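PDB 6TQD: intimin from Escherichia coli O127:H6 str. E2348/69, which acts as an outer-membrane adhesin in bacterial attachment, its D00-D0 passenger segment probably serving as an extended spacer between the membrane and the more distal passenger domains. Local coordinates for residues 110-115 with 191-196; 115-120 with 128-133; 155-160 with 176-181; 183-188 with 199-204. All coordinates share one frame; numbering follows the deposited sequence.

Overall arrangement
All four contacts lie in the second half of the chain, within the bacterial Ig-like domain, a beta sandwich. Contacts 2 and 3 belong to one antiparallel sheet: contact 2 pairs strands 111-117 and 130-138, contact 3 pairs 158-159 with 171-177, and 130-138 neighbours 171-177. Contact 4 joins 182-189 to 197-205 in the facing sheet, its centre about 9 Å from that of contact 2 and 10 Å from that of contact 3. Contact 1 shares Phe115 with contact 2. Along the chain contacts 2, 3 and 4 close in succession, while contacts 1 and 4 interlace, so strand 111-117 is tied to the loop of the hairpin 182-189/197-205.

Contact 1. Residues 110-115 with 191-196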
loop_
_atom_site.group_PDB
_atom_site.type_symbol
_atom_site.label_atom_id
_atom_site.label_comp_id
_atom_site.label_asym_id
_atom_site.label_seq_id
_atom_site.Cartn_x
_atom_site.Cartn_y
_atom_site.Cartn_z
ATOM N N VAL A 110 -5.378 1.827 8.795
ATOM C CA VAL A 110 -5.662 3.142 8.216
ATOM C C VAL A 110 -4.470 4.024 8.588
ATOM O O VAL A 110 -4.354 4.464 9.730
ATOM C CB VAL A 110 -6.982 3.716 8.724
ATOM C CG1 VAL A 110 -7.190 5.120 8.182
ATOM C CG2 VAL A 110 -8.145 2.799 8.335
ATOM N N GLY A 111 -3.575 4.268 7.632
ATOM C CA GLY A 111 -2.313 4.907 7.940
ATOM C C GLY A 111 -1.869 5.863 6.847
ATOM O O GLY A 111 -2.289 5.773 5.694
ATOM N N VAL A 112 -0.996 6.786 7.242
ATOM C CA VAL A 112 -0.376 7.711 6.294
ATOM C C VAL A 112 0.632 6.936 5.457
ATOM O O VAL A 112 1.575 6.331 5.988
ATOM C CB VAL A 112 0.316 8.863 7.030
ATOM C CG1 VAL A 112 0.994 9.809 6.024
ATOM C CG2 VAL A 112 -0.666 9.622 7.896
ATOM N N THR A 113 0.448 6.947 4.142
ATOM C CA THR A 113 1.381 6.255 3.259
ATOM C C THR A 113 2.400 7.179 2.609
ATOM O O THR A 113 3.452 6.704 2.173
ATOM C CB THR A 113 0.628 5.512 2.146
ATOM O OG1 THR A 113 -0.179 6.442 1.409
ATOM C CG2 THR A 113 -0.264 4.432 2.724
ATOM N N ASP A 114 2.100 8.465 2.509
ATOM C CA ASP A 114 2.970 9.423 1.846
ATOM C C ASP A 114 2.799 10.754 2.560
ATOM O O ASP A 114 1.687 11.105 2.969
ATOM C CB ASP A 114 2.584 9.596 0.377
ATOM C CG ASP A 114 2.653 8.301 -0.402
ATOM O OD1 ASP A 114 3.751 7.941 -0.873
ATOM O OD2 ASP A 114 1.600 7.644 -0.541
ATOM N N PHE A 115 3.895 11.500 2.703
ATOM C CA PHE A 115 3.835 12.830 3.308
ATOM C C PHE A 115 4.929 13.649 2.626
ATOM O O PHE A 115 6.118 13.455 2.904
ATOM C CB PHE A 115 4.034 12.766 4.816
ATOM C CG PHE A 115 3.744 14.059 5.529
ATOM C CD1 PHE A 115 2.620 14.805 5.204
ATOM C CD2 PHE A 115 4.570 14.510 6.545
ATOM C CE1 PHE A 115 2.340 15.984 5.867
ATOM C CE2 PHE A 115 4.296 15.692 7.206
ATOM C CZ PHE A 115 3.175 16.428 6.867
ATOM N N ALA A 191 -4.587 7.868 13.886
ATOM C CA ALA A 191 -4.791 7.274 15.209
ATOM C C ALA A 191 -4.268 5.838 15.306
ATOM O O ALA A 191 -3.706 5.460 16.339
ATOM C CB ALA A 191 -6.283 7.306 15.567
ATOM N N GLU A 192 -4.452 5.031 14.254
ATOM C CA GLU A 192 -4.069 3.620 14.326
ATOM C C GLU A 192 -2.560 3.397 14.216
ATOM O O GLU A 192 -2.076 2.325 14.603
ATOM C CB GLU A 192 -4.778 2.800 13.239
ATOM C CG GLU A 192 -6.277 2.653 13.419
ATOM C CD GLU A 192 -6.936 1.823 12.318
ATOM O OE1 GLU A 192 -6.229 1.215 11.480
ATOM O OE2 GLU A 192 -8.186 1.790 12.275
ATOM N N MET A 193 -1.808 4.354 13.671
ATOM C CA MET A 193 -0.380 4.156 13.467
ATOM C C MET A 193 0.354 4.091 14.799
ATOM O O MET A 193 -0.049 4.713 15.790
ATOM C CB MET A 193 0.200 5.310 12.647
ATOM C CG MET A 193 -0.282 5.335 11.221
ATOM S SD MET A 193 0.175 6.808 10.342
ATOM C CE MET A 193 1.917 6.636 10.073
ATOM N N THR A 194 1.447 3.324 14.816
ATOM C CA THR A 194 2.257 3.183 16.024
ATOM C C THR A 194 3.205 4.362 16.215
ATOM O O THR A 194 3.613 4.641 17.350
ATOM C CB THR A 194 3.010 1.848 16.019
ATOM O OG1 THR A 194 3.882 1.773 14.884
ATOM C CG2 THR A 194 2.024 0.677 15.964
ATOM N N SER A 195 3.596 5.019 15.123
ATOM C CA SER A 195 4.452 6.193 15.152
ATOM C C SER A 195 4.177 7.002 13.893
ATOM O O SER A 195 3.586 6.508 12.934
ATOM C CB SER A 195 5.930 5.799 15.232
ATOM O OG SER A 195 6.315 5.053 14.092
ATOM N N ALA A 196 4.587 8.266 13.916
ATOM C CA ALA A 196 4.321 9.159 12.800
ATOM C C ALA A 196 5.261 8.873 11.628
ATOM O O ALA A 196 6.323 8.270 11.786
ATOM C CB ALA A 196 4.477 10.627 13.234
#
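Glu192 and Met193 reach from the loop after strand 182-189 toward the backbone of Val110 to Val112, one with a carboxylate and the other with a thioether. Both side chains leave the main chain with CG opposite the carbonyl carbon (chi1 -68° in each), yet their ends arrive at amides two residues apart. Glu192 stays extended, and its OE1 takes the N-H of Val110 at 2.9 Å in an almost straight bond. The donor stands above the carboxylate plane, 46° out of it, while Val110 CG2 lies 4.1 Å from OE2. Met193 instead bends at its last torsion (chi3 72°). Its CG passes 3.9 Å from Gly111 CA, and SD accepts a weak, nearly linear hydrogen bond of 3.3 Å from Val112 N. The same sulfur packs against Val112 CG2 at 3.8 Å, so the valine methyl and the amide beside it meet one atom. Val110 O is taken by the hydroxyl of Thr190. While its other edge pairs with strand 130-138, the start of strand 111-117 is held to this loop by side-chain acceptors: a charged, partly solvent-facing grip at Val110 and a softer sulfur acceptor for the buried amide of Val112.

Contact 2. Residues 115-120 with 128-133; sequences FTADKT and EAITYT
Thr116 and Thr133 form an antiparallel hydrogen-bonded pair, bonded both ways, with Thr133 N at 2.8 Å from Thr116 O. Two residues on, beyond the non-hydrogen-bonded pair Ala117–Tyr132, Asp118 N donates to Thr131 O at 2.9 Å. The return bond comes from a side chain: Thr131 N donates to Asp118 OD1 at 2.9 Å, from 54° above the carboxylate plane. Asp118 CG sits between its own backbone N and carbonyl carbon (chi1 69°), which turns the carboxylate back over the neighbouring strand. The other oxygen, OD2, receives a water that also donates to Ala129 O and accepts from the Thr131 hydroxyl. Ala129 O has a second donor in Lys119 NZ, at 2.9 Å. That ammonium also forms a salt bridge to Glu128 OE1, which offers its anti lone pair, while Glu128 OE2 is taken by the backbone N of Lys123. On the inner face, Ala117 CB lies over the Tyr132 ring in a CH-pi contact, 3.9 Å from the centroid, and Phe115 CE1 meets Tyr132 CB at 3.5 Å, the ring planes oblique. Strands 111-117 and 130-138 pair antiparallel, and both aromatics pack on Val186 and Ala199 of the facing sheet, as in an Ig-like beta sandwich.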
loop_
_atom_site.group_PDB
_atom_site.type_symbol
_atom_site.label_atom_id
_atom_site.label_comp_id
_atom_site.label_asym_id
_atom_site.label_seq_id
_atom_site.Cartn_x
_atom_site.Cartn_y
_atom_site.Cartn_z
ATOM N N PHE A 115 3.895 11.500 2.703
ATOM C CA PHE A 115 3.835 12.830 3.308
ATOM C C PHE A 115 4.929 13.649 2.626
ATOM O O PHE A 115 6.118 13.455 2.904
ATOM C CB PHE A 115 4.034 12.766 4.816
ATOM C CG PHE A 115 3.744 14.059 5.529
ATOM C CD1 PHE A 115 2.620 14.805 5.204
ATOM C CD2 PHE A 115 4.570 14.510 6.545
ATOM C CE1 PHE A 115 2.340 15.984 5.867
ATOM C CE2 PHE A 115 4.296 15.692 7.206
ATOM C CZ PHE A 115 3.175 16.428 6.867
ATOM N N THR A 116 4.516 14.539 1.728
ATOM C CA THR A 116 5.437 15.236 0.846
ATOM C C THR A 116 5.153 16.730 0.870
ATOM O O THR A 116 4.036 17.171 1.158
ATOM C CB THR A 116 5.301 14.738 -0.602
ATOM O OG1 THR A 116 3.956 14.921 -1.060
ATOM C CG2 THR A 116 5.646 13.259 -0.687
ATOM N N ALA A 117 6.182 17.499 0.556
ATOM C CA ALA A 117 6.097 18.951 0.482
ATOM C C ALA A 117 6.168 19.418 -0.968
ATOM O O ALA A 117 6.771 18.760 -1.824
ATOM C CB ALA A 117 7.231 19.586 1.284
ATOM N N ASP A 118 5.550 20.565 -1.237
ATOM C CA ASP A 118 5.566 21.113 -2.582
ATOM C C ASP A 118 6.885 21.787 -2.935
ATOM O O ASP A 118 7.118 22.074 -4.115
ATOM C CB ASP A 118 4.405 22.095 -2.801
ATOM C CG ASP A 118 4.553 23.381 -2.012
ATOM O OD1 ASP A 118 5.254 23.380 -0.981
ATOM O OD2 ASP A 118 3.975 24.407 -2.451
ATOM N N LYS A 119 7.755 22.031 -1.959
ATOM C CA LYS A 119 9.036 22.677 -2.205
ATOM C C LYS A 119 10.088 22.037 -1.317
ATOM O O LYS A 119 9.780 21.550 -0.228
ATOM C CB LYS A 119 8.997 24.170 -1.854
ATOM C CG LYS A 119 7.876 24.940 -2.491
ATOM C CD LYS A 119 7.716 26.293 -1.827
ATOM C CE LYS A 119 6.543 27.044 -2.416
ATOM N NZ LYS A 119 6.357 28.358 -1.763
ATOM N N THR A 120 11.337 22.063 -1.779
ATOM C CA THR A 120 12.449 21.562 -0.980
ATOM C C THR A 120 13.114 22.664 -0.172
ATOM O O THR A 120 13.884 22.368 0.752
ATOM C CB THR A 120 13.499 20.905 -1.881
ATOM O OG1 THR A 120 14.019 21.868 -2.804
ATOM C CG2 THR A 120 12.890 19.734 -2.645
ATOM N N GLU A 128 7.104 32.870 3.415
ATOM C CA GLU A 128 6.958 31.873 2.363
ATOM C C GLU A 128 6.530 30.538 2.965
ATOM O O GLU A 128 7.111 30.077 3.946
ATOM C CB GLU A 128 8.236 31.673 1.558
ATOM C CG GLU A 128 7.961 30.712 0.389
ATOM C CD GLU A 128 9.106 30.536 -0.585
ATOM O OE1 GLU A 128 8.873 29.877 -1.625
ATOM O OE2 GLU A 128 10.224 31.028 -0.324
ATOM N N ALA A 129 5.507 29.935 2.373
ATOM C CA ALA A 129 4.922 28.709 2.890
ATOM C C ALA A 129 5.403 27.511 2.092
ATOM O O ALA A 129 5.475 27.549 0.858
ATOM C CB ALA A 129 3.396 28.782 2.812
ATOM N N ILE A 130 5.733 26.442 2.814
ATOM C CA ILE A 130 5.895 25.104 2.248
ATOM C C ILE A 130 4.640 24.321 2.604
ATOM O O ILE A 130 4.282 24.213 3.782
ATOM C CB ILE A 130 7.152 24.420 2.798
ATOM C CG1 ILE A 130 8.407 25.214 2.405
ATOM C CG2 ILE A 130 7.232 22.980 2.301
ATOM C CD1 ILE A 130 9.698 24.633 2.948
ATOM N N THR A 131 3.963 23.777 1.595
ATOM C CA THR A 131 2.698 23.084 1.804
ATOM C C THR A 131 2.927 21.583 1.739
ATOM O O THR A 131 3.490 21.074 0.761
ATOM C CB THR A 131 1.654 23.500 0.773
ATOM O OG1 THR A 131 1.455 24.920 0.867
ATOM C CG2 THR A 131 0.343 22.788 1.023
ATOM N N TYR A 132 2.468 20.885 2.767
ATOM C CA TYR A 132 2.622 19.440 2.887
ATOM C C TYR A 132 1.293 18.754 2.626
ATOM O O TYR A 132 0.236 19.258 3.003
ATOM C CB TYR A 132 3.096 19.065 4.288
ATOM C CG TYR A 132 4.529 19.423 4.596
ATOM C CD1 TYR A 132 4.903 20.733 4.885
ATOM C CD2 TYR A 132 5.510 18.446 4.619
ATOM C CE1 TYR A 132 6.225 21.049 5.172
ATOM C CE2 TYR A 132 6.827 18.753 4.907
ATOM C CZ TYR A 132 7.180 20.058 5.188
ATOM O OH TYR A 132 8.490 20.385 5.479
ATOM N N THR A 133 1.358 17.578 2.004
ATOM C CA THR A 133 0.184 16.772 1.709
ATOM C C THR A 133 0.437 15.380 2.262
ATOM O O THR A 133 1.433 14.748 1.910
ATOM C CB THR A 133 -0.072 16.690 0.201
ATOM O OG1 THR A 133 -0.270 18.001 -0.334
ATOM C CG2 THR A 133 -1.310 15.838 -0.083
HETATM O O HOH W 1 3.339 26.389 -0.535
#

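Contact 3. Residues 155-160 with 176-181; sequences GTAVLS and LKSDKP
Ser178 OG works in two directions at the point where regular pairing stops: it donates to Thr156 O at a short 2.6 Å and accepts from Lys180 N at 3.1 Å. The second bond closes an ST turn, just after strand 171-177 has left the antiparallel sheet of the Ig-like sandwich. With OG opposite its own backbone N (chi1 -178°), the hydroxyl reaches across to the carbonyl of Thr156, approaching 22° out of the carbonyl plane. A water extends the link, donating to both Thr156 O and Lys180 O, so the Thr156 carbonyl has two donors and the turn is tied to the opposite segment at two points.

Strand pairing proper is brief. Val158 and Lys177 are a hydrogen-bonded pair, their amides and carbonyls bonded both ways, with Val158 N at 2.9 Å from Lys177 O; Leu159 and Leu176 follow as a non-hydrogen-bonded pair. Val158 and Lys177 project from the outer face, whereas the two leucines turn inward, toward Ile152 and Val186 of the facing sheet. Leu176 CD1 is shared by two neighbours, Ala157 CB at 3.6 Å and Leu159 CD2 at 3.7 Å, with the leucine side chains running at a slant to one another. This joins the short edge strand 158-159 to the sandwich interior.

At the exposed end the extended Lys180 chain crosses the Thr156 side chain at about a right angle. Lys180 CD lies 3.8 Å from Thr156 CB, and Lys180 NZ comes to 3.7 Å from Thr156 OG1.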
loop_
_atom_site.group_PDB
_atom_site.type_symbol
_atom_site.label_atom_id
_atom_site.label_comp_id
_atom_site.label_asym_id
_atom_site.label_seq_id
_atom_site.Cartn_x
_atom_site.Cartn_y
_atom_site.Cartn_z
ATOM N N GLY A 155 13.867 21.135 14.193
ATOM C CA GLY A 155 13.987 22.442 13.574
ATOM C C GLY A 155 13.011 23.448 14.157
ATOM O O GLY A 155 12.143 23.129 14.973
ATOM N N THR A 156 13.165 24.700 13.712
ATOM C CA THR A 156 12.402 25.835 14.218
ATOM C C THR A 156 11.508 26.354 13.101
ATOM O O THR A 156 12.004 26.884 12.097
ATOM C CB THR A 156 13.352 26.936 14.685
ATOM O OG1 THR A 156 14.230 26.428 15.702
ATOM C CG2 THR A 156 12.565 28.129 15.223
ATOM N N ALA A 157 10.198 26.242 13.291
ATOM C CA ALA A 157 9.222 26.640 12.281
ATOM C C ALA A 157 7.848 26.675 12.941
ATOM O O ALA A 157 7.706 26.417 14.139
ATOM C CB ALA A 157 9.261 25.698 11.075
ATOM N N VAL A 158 6.827 26.985 12.141
ATOM C CA VAL A 158 5.455 27.103 12.627
ATOM C C VAL A 158 4.520 26.421 11.634
ATOM O O VAL A 158 4.549 26.728 10.434
ATOM C CB VAL A 158 5.042 28.581 12.801
ATOM C CG1 VAL A 158 3.635 28.673 13.364
ATOM C CG2 VAL A 158 6.039 29.329 13.686
ATOM N N LEU A 159 3.684 25.512 12.135
ATOM C CA LEU A 159 2.672 24.838 11.334
ATOM C C LEU A 159 1.374 25.634 11.360
ATOM O O LEU A 159 1.022 26.243 12.375
ATOM C CB LEU A 159 2.408 23.434 11.881
ATOM C CG LEU A 159 3.482 22.381 11.615
ATOM C CD1 LEU A 159 3.214 21.146 12.444
ATOM C CD2 LEU A 159 3.549 22.006 10.142
ATOM N N SER A 160 0.666 25.641 10.229
ATOM C CA SER A 160 -0.597 26.366 10.152
ATOM C C SER A 160 -1.699 25.715 10.973
ATOM O O SER A 160 -2.661 26.397 11.346
ATOM C CB SER A 160 -1.037 26.523 8.695
ATOM O OG SER A 160 -1.175 25.262 8.072
ATOM N N LEU A 176 3.832 25.230 6.383
ATOM C CA LEU A 176 4.976 25.427 7.263
ATOM C C LEU A 176 5.693 26.708 6.853
ATOM O O LEU A 176 5.924 26.928 5.665
ATOM C CB LEU A 176 5.935 24.242 7.121
ATOM C CG LEU A 176 7.127 24.243 8.065
ATOM C CD1 LEU A 176 6.683 23.821 9.462
ATOM C CD2 LEU A 176 8.237 23.345 7.538
ATOM N N LYS A 177 6.043 27.535 7.835
ATOM C CA LYS A 177 6.795 28.771 7.609
ATOM C C LYS A 177 7.863 28.881 8.687
ATOM O O LYS A 177 7.745 28.286 9.762
ATOM C CB LYS A 177 5.892 30.012 7.681
ATOM C CG LYS A 177 4.739 30.011 6.688
ATOM C CD LYS A 177 3.764 31.146 6.961
ATOM C CE LYS A 177 2.583 31.096 6.003
ATOM N NZ LYS A 177 1.608 32.193 6.258
ATOM N N SER A 178 8.908 29.658 8.413
ATOM C CA SER A 178 9.958 29.834 9.412
ATOM C C SER A 178 10.683 31.153 9.204
ATOM O O SER A 178 10.873 31.589 8.066
ATOM C CB SER A 178 10.985 28.696 9.367
ATOM O OG SER A 178 11.963 28.867 10.376
ATOM N N ASP A 179 11.083 31.769 10.320
ATOM C CA ASP A 179 11.920 32.961 10.353
ATOM C C ASP A 179 13.401 32.652 10.547
ATOM O O ASP A 179 14.204 33.583 10.662
ATOM C CB ASP A 179 11.478 33.866 11.512
ATOM C CG ASP A 179 10.153 34.546 11.256
ATOM O OD1 ASP A 179 10.079 35.383 10.330
ATOM O OD2 ASP A 179 9.181 34.244 11.984
ATOM N N LYS A 180 13.786 31.384 10.606
ATOM C CA LYS A 180 15.153 30.998 10.924
ATOM C C LYS A 180 15.682 30.096 9.819
ATOM O O LYS A 180 14.971 29.173 9.381
ATOM C CB LYS A 180 15.165 30.246 12.267
ATOM C CG LYS A 180 16.530 29.706 12.668
ATOM C CD LYS A 180 16.477 29.030 14.033
ATOM C CE LYS A 180 17.811 28.397 14.399
ATOM N NZ LYS A 180 17.749 27.697 15.714
ATOM N N PRO A 181 16.906 30.315 9.339
ATOM C CA PRO A 181 17.488 29.367 8.379
ATOM C C PRO A 181 17.808 28.044 9.055
ATOM O O PRO A 181 18.225 28.006 10.213
ATOM C CB PRO A 181 18.770 30.072 7.919
ATOM C CG PRO A 181 19.133 30.943 9.060
ATOM C CD PRO A 181 17.827 31.432 9.627
HETATM O O HOH W 2 14.250 26.695 9.992
#

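Contact 4. Residues 183-188 with 199-204; sequences QVVVSA and ANAVIF
Val184 O is gripped by two donors, the backbone N of Val202 at 3.1 Å and a bridging water at 2.9 Å. They meet it at the interrupted stretch of the beta hairpin formed by strands 182-189 and 197-205, part of the second sheet of the Ig-like sandwich. The pairing is regular at Val184 and Val202, whose amides and carbonyls bond both ways, and resumes where Ala199 N donates to Val186 O at 2.8 Å. Between these points the chain of Asn200 and Ala201 swings away from its partner, and the water fills in for direct bonds: besides Val184 O it donates to Asn200 O and accepts from Val186 N in a longer bond of 3.3 Å. Through this water Asn200 O stays linked to the neighbouring strand across the break.

Side chains divide between the two faces. On the face bearing Gln183 and Ile203, Ala201 CB lies 4.0 Å from Val185 CG2 and equally near Gln183 OE1, which the extended glutamine carries alongside it. On the inner face, Val184 packs against Val202 (CB to CG2 4.2 Å) and against Phe204, while Val202 and Ala199 also touch Tyr132 of the opposing sheet. Phe204 has CG opposite its carbonyl carbon (chi1 -73°), which brings the ring back toward Val184. The valine meets it at the rim, near the ring plane, with CG2 3.7 Å from Phe204 CD2.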
loop_
_atom_site.group_PDB
_atom_site.type_symbol
_atom_site.label_atom_id
_atom_site.label_comp_id
_atom_site.label_asym_id
_atom_site.label_seq_id
_atom_site.Cartn_x
_atom_site.Cartn_y
_atom_site.Cartn_z
ATOM N N GLN A 183 17.229 23.356 8.633
ATOM C CA GLN A 183 16.430 22.230 8.177
ATOM C C GLN A 183 15.270 21.974 9.133
ATOM O O GLN A 183 15.383 22.168 10.342
ATOM C CB GLN A 183 17.301 20.975 8.100
ATOM C CG GLN A 183 18.278 20.958 6.932
ATOM C CD GLN A 183 18.991 19.623 6.791
ATOM O OE1 GLN A 183 18.674 18.659 7.490
ATOM N NE2 GLN A 183 19.965 19.563 5.891
ATOM N N VAL A 184 14.145 21.523 8.573
ATOM C CA VAL A 184 12.951 21.223 9.353
ATOM C C VAL A 184 12.386 19.894 8.874
ATOM O O VAL A 184 12.287 19.658 7.666
ATOM C CB VAL A 184 11.885 22.329 9.197
ATOM C CG1 VAL A 184 10.701 22.064 10.112
ATOM C CG2 VAL A 184 12.478 23.709 9.466
ATOM N N VAL A 185 12.014 19.026 9.815
ATOM C CA VAL A 185 11.331 17.772 9.524
ATOM C C VAL A 185 9.948 17.840 10.149
ATOM O O VAL A 185 9.816 18.112 11.345
ATOM C CB VAL A 185 12.109 16.556 10.060
ATOM C CG1 VAL A 185 11.299 15.277 9.857
ATOM C CG2 VAL A 185 13.459 16.425 9.380
ATOM N N VAL A 186 8.921 17.596 9.335
ATOM C CA VAL A 186 7.538 17.552 9.782
ATOM C C VAL A 186 7.044 16.122 9.635
ATOM O O VAL A 186 7.475 15.397 8.734
ATOM C CB VAL A 186 6.653 18.500 8.948
ATOM C CG1 VAL A 186 5.245 18.507 9.481
ATOM C CG2 VAL A 186 7.241 19.913 8.943
ATOM N N SER A 187 6.139 15.713 10.532
ATOM C CA SER A 187 5.578 14.368 10.506
ATOM C C SER A 187 4.058 14.421 10.458
ATOM O O SER A 187 3.426 15.414 10.839
ATOM C CB SER A 187 5.999 13.576 11.750
ATOM O OG SER A 187 5.336 14.073 12.897
ATOM N N ALA A 188 3.478 13.307 9.994
ATOM C CA ALA A 188 2.038 13.116 9.895
ATOM C C ALA A 188 1.666 11.757 10.486
ATOM O O ALA A 188 2.378 10.775 10.286
ATOM C CB ALA A 188 1.606 13.145 8.414
ATOM N N ALA A 199 8.198 13.420 6.879
ATOM C CA ALA A 199 8.519 13.893 5.546
ATOM C C ALA A 199 10.034 14.092 5.413
ATOM O O ALA A 199 10.764 14.173 6.400
ATOM C CB ALA A 199 7.856 15.246 5.292
ATOM N N ASN A 200 10.494 14.198 4.168
ATOM C CA ASN A 200 11.887 14.544 3.939
ATOM C C ASN A 200 12.158 15.948 4.475
ATOM O O ASN A 200 11.277 16.807 4.501
ATOM C CB ASN A 200 12.210 14.504 2.447
ATOM C CG ASN A 200 12.309 13.094 1.905
ATOM O OD1 ASN A 200 12.468 12.130 2.657
ATOM N ND2 ASN A 200 12.222 12.965 0.586
ATOM N N ALA A 201 13.387 16.170 4.924
ATOM C CA ALA A 201 13.752 17.474 5.445
ATOM C C ALA A 201 13.616 18.512 4.348
ATOM O O ALA A 201 13.869 18.231 3.174
ATOM C CB ALA A 201 15.199 17.456 5.938
ATOM N N VAL A 202 13.192 19.714 4.740
ATOM C CA VAL A 202 13.228 20.894 3.892
ATOM C C VAL A 202 14.177 21.876 4.558
ATOM O O VAL A 202 14.522 21.741 5.729
ATOM C CB VAL A 202 11.839 21.520 3.692
ATOM C CG1 VAL A 202 10.895 20.522 3.037
ATOM C CG2 VAL A 202 11.266 21.998 5.021
ATOM N N ILE A 203 14.608 22.871 3.797
ATOM C CA ILE A 203 15.571 23.849 4.287
ATOM C C ILE A 203 15.024 25.245 4.044
ATOM O O ILE A 203 14.595 25.566 2.929
ATOM C CB ILE A 203 16.956 23.664 3.630
ATOM C CG1 ILE A 203 17.974 24.599 4.283
ATOM C CG2 ILE A 203 16.877 23.913 2.128
ATOM C CD1 ILE A 203 19.416 24.204 4.015
ATOM N N PHE A 204 15.073 26.088 5.072
ATOM C CA PHE A 204 14.753 27.506 4.928
ATOM C C PHE A 204 16.062 28.271 4.776
ATOM O O PHE A 204 17.014 28.038 5.530
ATOM C CB PHE A 204 13.963 28.002 6.140
ATOM C CG PHE A 204 12.536 27.508 6.181
ATOM C CD1 PHE A 204 11.526 28.201 5.537
ATOM C CD2 PHE A 204 12.209 26.336 6.849
ATOM C CE1 PHE A 204 10.222 27.757 5.570
ATOM C CE2 PHE A 204 10.904 25.885 6.880
ATOM C CZ PHE A 204 9.909 26.590 6.240
HETATM O O HOH W 3 10.080 18.398 6.361
#